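Local coordinates for protein endonuclease IV (Thermus thermophilus, PDB 3AAM) that cleaves phosphodiester bonds at apurinic or apyrimidinic sites in DNA, as a metal-dependent TIM-barrel endonuclease of base excision repair, at residues R39-R44 with V87-D92; D189-A194 with E198-V203. All blocks are in the same frame, centred on the assembly; numbering follows the deposited sequence.

Both contacts lie in one TIM barrel, but on opposite sides of its centre, with their own centres about 28 Å apart. No element is shared. Contact 1 sets a loop, 39-44, against the outside of helix 82-100, far along the chain; contact 2 joins the end of helix 184-194 to the chain leading into the next strand, 202-208. Neither has a direct hydrogen bond across it. Contact 1 is the more superficial: partly exposed Trp41 and exposed Pro43 meet a serine and an aspartate, with one water between. Contact 2 has a buried leucine-valine pair between helix and sheet, and two acidic side chains bridged by water nearer the surface.

Contact 1 of 2, residues R39-R44 with V87-D92; sequences RSWRPR and VASLAD
Ser89 and Asp92, one turn apart on their helix, present their side chains to Trp41 and Pro43 of the loop. Trp41 brings the six-membered part of its indole edge-on to Ser89: CE3 lies 3.9 Å from Ser89 CB, which sits near the ring plane. A serine suits this place, because its small methylene accepts the ring edge while OG, anti to the backbone N (chi1 179°), hydrogen-bonds Lys36. Further along, Pro43 lays its ring carbon CB against the Asp92 carboxylate, 3.7 Å from OD1, a van der Waals contact. The oxygens of the same carboxylate are taken up by salt bridges, OD1 to Lys96 and OD2 to Lys36, and a water donates to Asp92 OD2 at 2.8 Å while accepting from Arg44 N, also at 2.8 Å. With an alanine in place of Asp92, Lys36 and Lys96 would probably lose the carboxylate they share, and the water its link to the helix. The indole also packs on Leu82 and Ser86 and makes a cation-pi contact with Lys85. Thus the loop between strand 31-34 and helix 48-60 lies along one side of helix 82-100, whose Val87, Leu90 and Ala91 pack on helix 114-128.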
ATOM      1  N   ARG A  39       5.280  -4.860 -14.556  1.00 18.51           N
ATOM      2  CA  ARG A  39       4.822  -5.315 -15.862  1.00 21.66           C
ATOM      3  C   ARG A  39       5.246  -6.742 -16.198  1.00 21.71           C
ATOM      4  O   ARG A  39       4.725  -7.342 -17.136  1.00 22.37           O
ATOM      5  CB  ARG A  39       5.332  -4.370 -16.953  1.00 25.68           C
ATOM      6  CG  ARG A  39       4.252  -3.548 -17.640  1.00 31.51           C
ATOM      7  CD  ARG A  39       3.536  -2.618 -16.676  1.00 35.28           C
ATOM      8  NE  ARG A  39       2.637  -1.707 -17.380  1.00 39.47           N
ATOM      9  CZ  ARG A  39       1.870  -0.801 -16.784  1.00 41.27           C
ATOM     10  NH1 ARG A  39       1.887  -0.680 -15.463  1.00 41.93           N
ATOM     11  NH2 ARG A  39       1.089  -0.012 -17.510  1.00 41.82           N
ATOM     12  N   SER A  40       6.192  -7.288 -15.445  1.00 21.33           N
ATOM     13  CA  SER A  40       6.651  -8.645 -15.714  1.00 23.20           C
ATOM     14  C   SER A  40       6.673  -9.527 -14.473  1.00 22.62           C
ATOM     15  O   SER A  40       6.818  -9.039 -13.354  1.00 22.99           O
ATOM     16  CB  SER A  40       8.039  -8.611 -16.361  1.00 24.62           C
ATOM     17  OG  SER A  40       8.957  -7.868 -15.578  1.00 27.41           O
ATOM     18  N   TRP A  41       6.524 -10.832 -14.685  1.00 21.96           N
ATOM     19  CA  TRP A  41       6.519 -11.797 -13.593  1.00 21.69           C
ATOM     20  C   TRP A  41       7.920 -12.169 -13.120  1.00 21.73           C
ATOM     21  O   TRP A  41       8.087 -12.697 -12.022  1.00 22.96           O
ATOM     22  CB  TRP A  41       5.795 -13.082 -14.014  1.00 19.45           C
ATOM     23  CG  TRP A  41       4.329 -12.925 -14.266  1.00 18.12           C
ATOM     24  CD1 TRP A  41       3.715 -12.702 -15.467  1.00 17.95           C
ATOM     25  CD2 TRP A  41       3.286 -12.995 -13.290  1.00 15.13           C
ATOM     26  NE1 TRP A  41       2.352 -12.637 -15.300  1.00 15.93           N
ATOM     27  CE2 TRP A  41       2.062 -12.813 -13.971  1.00 15.50           C
ATOM     28  CE3 TRP A  41       3.265 -13.199 -11.905  1.00 15.08           C
ATOM     29  CZ2 TRP A  41       0.830 -12.827 -13.311  1.00 14.64           C
ATOM     30  CZ3 TRP A  41       2.040 -13.212 -11.250  1.00 12.74           C
ATOM     31  CH2 TRP A  41       0.839 -13.028 -11.954  1.00 14.92           C
ATOM     32  N   ARG A  42       8.921 -11.900 -13.952  1.00 22.87           N
ATOM     33  CA  ARG A  42      10.303 -12.232 -13.619  1.00 24.17           C
ATOM     34  C   ARG A  42      10.830 -11.513 -12.378  1.00 21.47           C
ATOM     35  O   ARG A  42      10.771 -10.288 -12.289  1.00 21.53           O
ATOM     36  CB  ARG A  42      11.218 -11.918 -14.808  1.00 26.90           C
ATOM     37  CG  ARG A  42      11.851 -13.141 -15.459  1.00 32.94           C
ATOM     38  CD  ARG A  42      10.813 -14.051 -16.102  1.00 35.72           C
ATOM     39  NE  ARG A  42      11.416 -15.280 -16.617  1.00 39.59           N
ATOM     40  CZ  ARG A  42      10.743 -16.231 -17.260  1.00 40.58           C
ATOM     41  NH1 ARG A  42      11.372 -17.316 -17.693  1.00 40.71           N
ATOM     42  NH2 ARG A  42       9.442 -16.095 -17.476  1.00 41.31           N
ATOM     43  N   PRO A  43      11.349 -12.271 -11.400  1.00 20.40           N
ATOM     44  CA  PRO A  43      11.881 -11.643 -10.187  1.00 19.43           C
ATOM     45  C   PRO A  43      13.145 -10.857 -10.518  1.00 18.37           C
ATOM     46  O   PRO A  43      13.879 -11.211 -11.444  1.00 19.50           O
ATOM     47  CB  PRO A  43      12.156 -12.833  -9.272  1.00 19.80           C
ATOM     48  CG  PRO A  43      12.489 -13.924 -10.233  1.00 21.61           C
ATOM     49  CD  PRO A  43      11.439 -13.739 -11.306  1.00 21.10           C
ATOM     50  N   ARG A  44      13.393  -9.794  -9.762  1.00 15.64           N
ATOM     51  CA  ARG A  44      14.567  -8.953  -9.980  1.00 14.07           C
ATOM     52  C   ARG A  44      15.691  -9.324  -9.024  1.00 13.07           C
ATOM     53  O   ARG A  44      15.524  -9.291  -7.802  1.00 13.02           O
ATOM     54  CB  ARG A  44      14.192  -7.482  -9.787  1.00 12.67           C
ATOM     55  CG  ARG A  44      15.371  -6.516  -9.823  1.00 13.30           C
ATOM     56  CD  ARG A  44      14.888  -5.088  -9.594  1.00 14.34           C
ATOM     57  NE  ARG A  44      15.983  -4.122  -9.568  1.00 15.31           N
ATOM     58  CZ  ARG A  44      16.869  -4.013  -8.584  1.00 15.82           C
ATOM     59  NH1 ARG A  44      16.798  -4.812  -7.528  1.00 16.89           N
ATOM     60  NH2 ARG A  44      17.832  -3.104  -8.662  1.00 17.94           N
ATOM     61  N   VAL A  87       0.910 -16.430  -6.327  1.00  9.15           N
ATOM     62  CA  VAL A  87       1.409 -16.812  -5.009  1.00  9.53           C
ATOM     63  C   VAL A  87       2.934 -16.753  -4.992  1.00  9.38           C
ATOM     64  O   VAL A  87       3.534 -16.210  -4.062  1.00 10.13           O
ATOM     65  CB  VAL A  87       0.936 -18.236  -4.627  1.00  9.78           C
ATOM     66  CG1 VAL A  87       1.684 -18.731  -3.397  1.00 10.88           C
ATOM     67  CG2 VAL A  87      -0.568 -18.224  -4.350  1.00  9.91           C
ATOM     68  N   ALA A  88       3.559 -17.308  -6.027  1.00  9.95           N
ATOM     69  CA  ALA A  88       5.014 -17.310  -6.124  1.00  9.55           C
ATOM     70  C   ALA A  88       5.569 -15.891  -6.235  1.00 10.25           C
ATOM     71  O   ALA A  88       6.612 -15.579  -5.661  1.00  9.26           O
ATOM     72  CB  ALA A  88       5.456 -18.142  -7.328  1.00 11.12           C
ATOM     73  N   SER A  89       4.880 -15.029  -6.975  1.00  9.28           N
ATOM     74  CA  SER A  89       5.346 -13.654  -7.132  1.00  9.62           C
ATOM     75  C   SER A  89       5.271 -12.900  -5.809  1.00  8.36           C
ATOM     76  O   SER A  89       6.185 -12.144  -5.465  1.00  7.42           O
ATOM     77  CB  SER A  89       4.519 -12.927  -8.196  1.00  9.65           C
ATOM     78  OG  SER A  89       4.948 -11.584  -8.345  1.00 13.08           O
ATOM     79  N   LEU A  90       4.186 -13.108  -5.065  1.00  7.72           N
ATOM     80  CA  LEU A  90       4.022 -12.438  -3.781  1.00  6.98           C
ATOM     81  C   LEU A  90       5.052 -12.959  -2.783  1.00  8.01           C
ATOM     82  O   LEU A  90       5.541 -12.207  -1.943  1.00  8.89           O
ATOM     83  CB  LEU A  90       2.601 -12.635  -3.237  1.00  7.36           C
ATOM     84  CG  LEU A  90       2.278 -11.925  -1.914  1.00  6.93           C
ATOM     85  CD1 LEU A  90       2.527 -10.423  -2.035  1.00  9.29           C
ATOM     86  CD2 LEU A  90       0.829 -12.188  -1.537  1.00  8.63           C
ATOM     87  N   ALA A  91       5.386 -14.245  -2.880  1.00  8.31           N
ATOM     88  CA  ALA A  91       6.379 -14.830  -1.985  1.00  9.78           C
ATOM     89  C   ALA A  91       7.713 -14.142  -2.253  1.00  8.53           C
ATOM     90  O   ALA A  91       8.481 -13.876  -1.329  1.00  9.14           O
ATOM     91  CB  ALA A  91       6.499 -16.326  -2.230  1.00  9.94           C
ATOM     92  N   ASP A  92       7.981 -13.853  -3.524  1.00  9.75           N
ATOM     93  CA  ASP A  92       9.216 -13.174  -3.900  1.00  9.73           C
ATOM     94  C   ASP A  92       9.244 -11.787  -3.267  1.00  9.97           C
ATOM     95  O   ASP A  92      10.269 -11.369  -2.732  1.00 10.60           O
ATOM     96  CB  ASP A  92       9.327 -13.058  -5.425  1.00 11.00           C
ATOM     97  CG  ASP A  92      10.442 -12.118  -5.863  1.00 12.24           C
ATOM     98  OD1 ASP A  92      11.628 -12.433  -5.626  1.00 13.29           O
ATOM     99  OD2 ASP A  92      10.126 -11.061  -6.447  1.00 14.01           O
TER
HETATM  100  O   HOH W   1      12.071  -9.283  -7.370  1.00 11.55           O

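Contact 2 of 2, residues D189-A194 with E198-V203; sequences DALDRA and ERVPVV
This is a local packing contact in the barrel wall between a helix and the chain leading into the next strand: the last turns of helix 184-194 lie beside Glu198 and Val200, just before strand 202-208. Its apolar part is a single meeting of methyl groups: Leu191 and Val200 reach toward each other tip to tip, with Leu191 CD2 4.0 Å from Val200 CG2. In the leucine, CG anti to the backbone N (chi1 -176°) and a chi2 of 59° together carry CD2 to the valine. Both residues are buried and both also touch Leu168 of strand 165-169, so branched aliphatic side chains suit this layer between helix and sheet.

Nearer the surface the chemistry changes. Asp192 OD1 and Glu198 OE1 face each other 4.3 Å apart, a spacing at which two carboxylates would probably repel. Two waters bridge them and probably ease the repulsion: one donates to Asp192 OD1 at 2.7 Å and to Glu198 OE1 at 2.9 Å, and the second donates to Glu198 OE1 at 3.1 Å, with only a weak bond to Asp192 OD1. Asp192 OD1 also accepts a hydrogen bond from the backbone N of Leu197, tying the helix end to the connecting turn. After Val200 the chain enters the sheet, Val202 bonding to Leu168 and Val203 to Val244 and Ile246. Strands 165-169 and 202-208 are parallel neighbours, and the contact closes the alpha-to-beta half of the beta-alpha-beta crossover between them, the repeating element of the TIM barrel.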
ATOM      1  N   ASP A 189     -14.454   5.199  11.501  1.00 10.26           N
ATOM      2  CA  ASP A 189     -15.146   4.557  12.617  1.00 10.53           C
ATOM      3  C   ASP A 189     -15.566   3.160  12.187  1.00 10.55           C
ATOM      4  O   ASP A 189     -15.489   2.211  12.964  1.00 11.05           O
ATOM      5  CB  ASP A 189     -16.403   5.333  13.030  1.00 11.18           C
ATOM      6  CG  ASP A 189     -16.104   6.747  13.485  1.00 15.06           C
ATOM      7  OD1 ASP A 189     -15.006   6.995  14.024  1.00 13.58           O
ATOM      8  OD2 ASP A 189     -16.987   7.616  13.317  1.00 20.22           O
ATOM      9  N   ALA A 190     -16.019   3.048  10.941  1.00  9.86           N
ATOM     10  CA  ALA A 190     -16.458   1.772  10.394  1.00 10.05           C
ATOM     11  C   ALA A 190     -15.281   0.817  10.277  1.00 10.30           C
ATOM     12  O   ALA A 190     -15.395  -0.372  10.579  1.00 10.37           O
ATOM     13  CB  ALA A 190     -17.104   1.984   9.024  1.00  8.78           C
ATOM     14  N   LEU A 191     -14.140   1.341   9.846  1.00  8.92           N
ATOM     15  CA  LEU A 191     -12.957   0.511   9.701  1.00  9.05           C
ATOM     16  C   LEU A 191     -12.473   0.010  11.058  1.00  9.92           C
ATOM     17  O   LEU A 191     -12.045  -1.138  11.186  1.00 10.58           O
ATOM     18  CB  LEU A 191     -11.843   1.294   8.999  1.00  8.60           C
ATOM     19  CG  LEU A 191     -10.564   0.514   8.686  1.00 10.10           C
ATOM     20  CD1 LEU A 191     -10.889  -0.671   7.782  1.00 10.55           C
ATOM     21  CD2 LEU A 191      -9.555   1.440   8.010  1.00 12.20           C
ATOM     22  N   ASP A 192     -12.549   0.867  12.073  1.00  9.49           N
ATOM     23  CA  ASP A 192     -12.110   0.493  13.408  1.00  9.64           C
ATOM     24  C   ASP A 192     -13.022  -0.572  14.011  1.00  9.90           C
ATOM     25  O   ASP A 192     -12.561  -1.472  14.714  1.00 10.93           O
ATOM     26  CB  ASP A 192     -12.079   1.722  14.314  1.00 10.77           C
ATOM     27  CG  ASP A 192     -11.417   1.441  15.644  1.00 12.75           C
ATOM     28  OD1 ASP A 192     -10.329   0.827  15.641  1.00 13.19           O
ATOM     29  OD2 ASP A 192     -11.979   1.837  16.688  1.00 15.27           O
ATOM     30  N   ARG A 193     -14.315  -0.470  13.729  1.00 10.46           N
ATOM     31  CA  ARG A 193     -15.270  -1.438  14.251  1.00 12.57           C
ATOM     32  C   ARG A 193     -15.106  -2.803  13.589  1.00 13.12           C
ATOM     33  O   ARG A 193     -15.118  -3.833  14.260  1.00 13.79           O
ATOM     34  CB  ARG A 193     -16.706  -0.943  14.041  1.00 14.15           C
ATOM     35  CG  ARG A 193     -17.759  -1.963  14.449  1.00 18.44           C
ATOM     36  CD  ARG A 193     -19.185  -1.431  14.335  1.00 21.86           C
ATOM     37  NE  ARG A 193     -19.548  -1.048  12.972  1.00 26.28           N
ATOM     38  CZ  ARG A 193     -19.335   0.156  12.447  1.00 27.25           C
ATOM     39  NH1 ARG A 193     -19.698   0.409  11.197  1.00 27.08           N
ATOM     40  NH2 ARG A 193     -18.770   1.109  13.175  1.00 29.44           N
ATOM     41  N   ALA A 194     -14.950  -2.803  12.269  1.00 11.75           N
ATOM     42  CA  ALA A 194     -14.808  -4.042  11.515  1.00 11.74           C
ATOM     43  C   ALA A 194     -13.430  -4.688  11.595  1.00 11.91           C
ATOM     44  O   ALA A 194     -13.308  -5.872  11.908  1.00 16.22           O
ATOM     45  CB  ALA A 194     -15.173  -3.797  10.054  1.00 11.87           C
ATOM     46  N   GLU A 198      -5.819  -0.642  14.841  1.00 15.14           N
ATOM     47  CA  GLU A 198      -4.493  -1.057  15.280  1.00 16.26           C
ATOM     48  C   GLU A 198      -3.860  -1.984  14.247  1.00 14.42           C
ATOM     49  O   GLU A 198      -2.647  -2.201  14.251  1.00 16.23           O
ATOM     50  CB  GLU A 198      -4.556  -1.751  16.647  1.00 18.49           C
ATOM     51  CG  GLU A 198      -5.385  -3.022  16.704  1.00 24.96           C
ATOM     52  CD  GLU A 198      -6.872  -2.772  16.537  1.00 27.10           C
ATOM     53  OE1 GLU A 198      -7.399  -1.839  17.181  1.00 30.30           O
ATOM     54  OE2 GLU A 198      -7.516  -3.517  15.770  1.00 31.49           O
ATOM     55  N   ARG A 199      -4.688  -2.513  13.350  1.00 13.03           N
ATOM     56  CA  ARG A 199      -4.217  -3.416  12.308  1.00 11.94           C
ATOM     57  C   ARG A 199      -4.194  -2.740  10.938  1.00 10.12           C
ATOM     58  O   ARG A 199      -4.273  -3.411   9.911  1.00 10.86           O
ATOM     59  CB  ARG A 199      -5.100  -4.667  12.250  1.00 14.38           C
ATOM     60  CG  ARG A 199      -5.337  -5.320  13.605  1.00 20.98           C
ATOM     61  CD  ARG A 199      -4.041  -5.726  14.295  1.00 24.32           C
ATOM     62  NE  ARG A 199      -3.389  -6.860  13.646  1.00 28.34           N
ATOM     63  CZ  ARG A 199      -2.343  -7.509  14.151  1.00 28.33           C
ATOM     64  NH1 ARG A 199      -1.827  -7.136  15.314  1.00 30.15           N
ATOM     65  NH2 ARG A 199      -1.814  -8.534  13.498  1.00 29.84           N
ATOM     66  N   VAL A 200      -4.097  -1.412  10.928  1.00  8.10           N
ATOM     67  CA  VAL A 200      -4.038  -0.655   9.675  1.00  8.80           C
ATOM     68  C   VAL A 200      -2.811   0.252   9.762  1.00  7.28           C
ATOM     69  O   VAL A 200      -2.922   1.459  10.001  1.00  8.73           O
ATOM     70  CB  VAL A 200      -5.285   0.223   9.475  1.00  8.32           C
ATOM     71  CG1 VAL A 200      -5.254   0.856   8.089  1.00  9.28           C
ATOM     72  CG2 VAL A 200      -6.543  -0.609   9.650  1.00  9.34           C
ATOM     73  N   PRO A 201      -1.616  -0.323   9.570  1.00  7.49           N
ATOM     74  CA  PRO A 201      -0.369   0.442   9.643  1.00  7.89           C
ATOM     75  C   PRO A 201      -0.058   1.385   8.492  1.00  8.67           C
ATOM     76  O   PRO A 201       0.693   2.348   8.658  1.00  9.46           O
ATOM     77  CB  PRO A 201       0.685  -0.651   9.787  1.00  7.34           C
ATOM     78  CG  PRO A 201       0.116  -1.762   8.964  1.00  7.90           C
ATOM     79  CD  PRO A 201      -1.342  -1.760   9.377  1.00  6.54           C
ATOM     80  N   VAL A 202      -0.633   1.112   7.329  1.00  7.95           N
ATOM     81  CA  VAL A 202      -0.379   1.925   6.153  1.00  7.79           C
ATOM     82  C   VAL A 202      -1.665   2.339   5.463  1.00  7.70           C
ATOM     83  O   VAL A 202      -2.608   1.555   5.351  1.00  7.82           O
ATOM     84  CB  VAL A 202       0.496   1.159   5.129  1.00  6.87           C
ATOM     85  CG1 VAL A 202       0.760   2.033   3.914  1.00  8.77           C
ATOM     86  CG2 VAL A 202       1.803   0.724   5.776  1.00  6.96           C
ATOM     87  N   VAL A 203      -1.688   3.584   5.002  1.00  6.86           N
ATOM     88  CA  VAL A 203      -2.837   4.117   4.295  1.00  6.67           C
ATOM     89  C   VAL A 203      -2.404   4.596   2.914  1.00  7.06           C
ATOM     90  O   VAL A 203      -1.424   5.336   2.790  1.00  6.51           O
ATOM     91  CB  VAL A 203      -3.450   5.337   5.037  1.00  4.48           C
ATOM     92  CG1 VAL A 203      -4.573   5.943   4.192  1.00  7.15           C
ATOM     93  CG2 VAL A 203      -3.973   4.922   6.409  1.00  6.82           C
TER
HETATM   94  O   HOH W   2      -8.204   0.893  17.331  1.00 22.56           O
HETATM   95  O   HOH W   3     -10.422  -1.902  17.682  1.00 35.86           O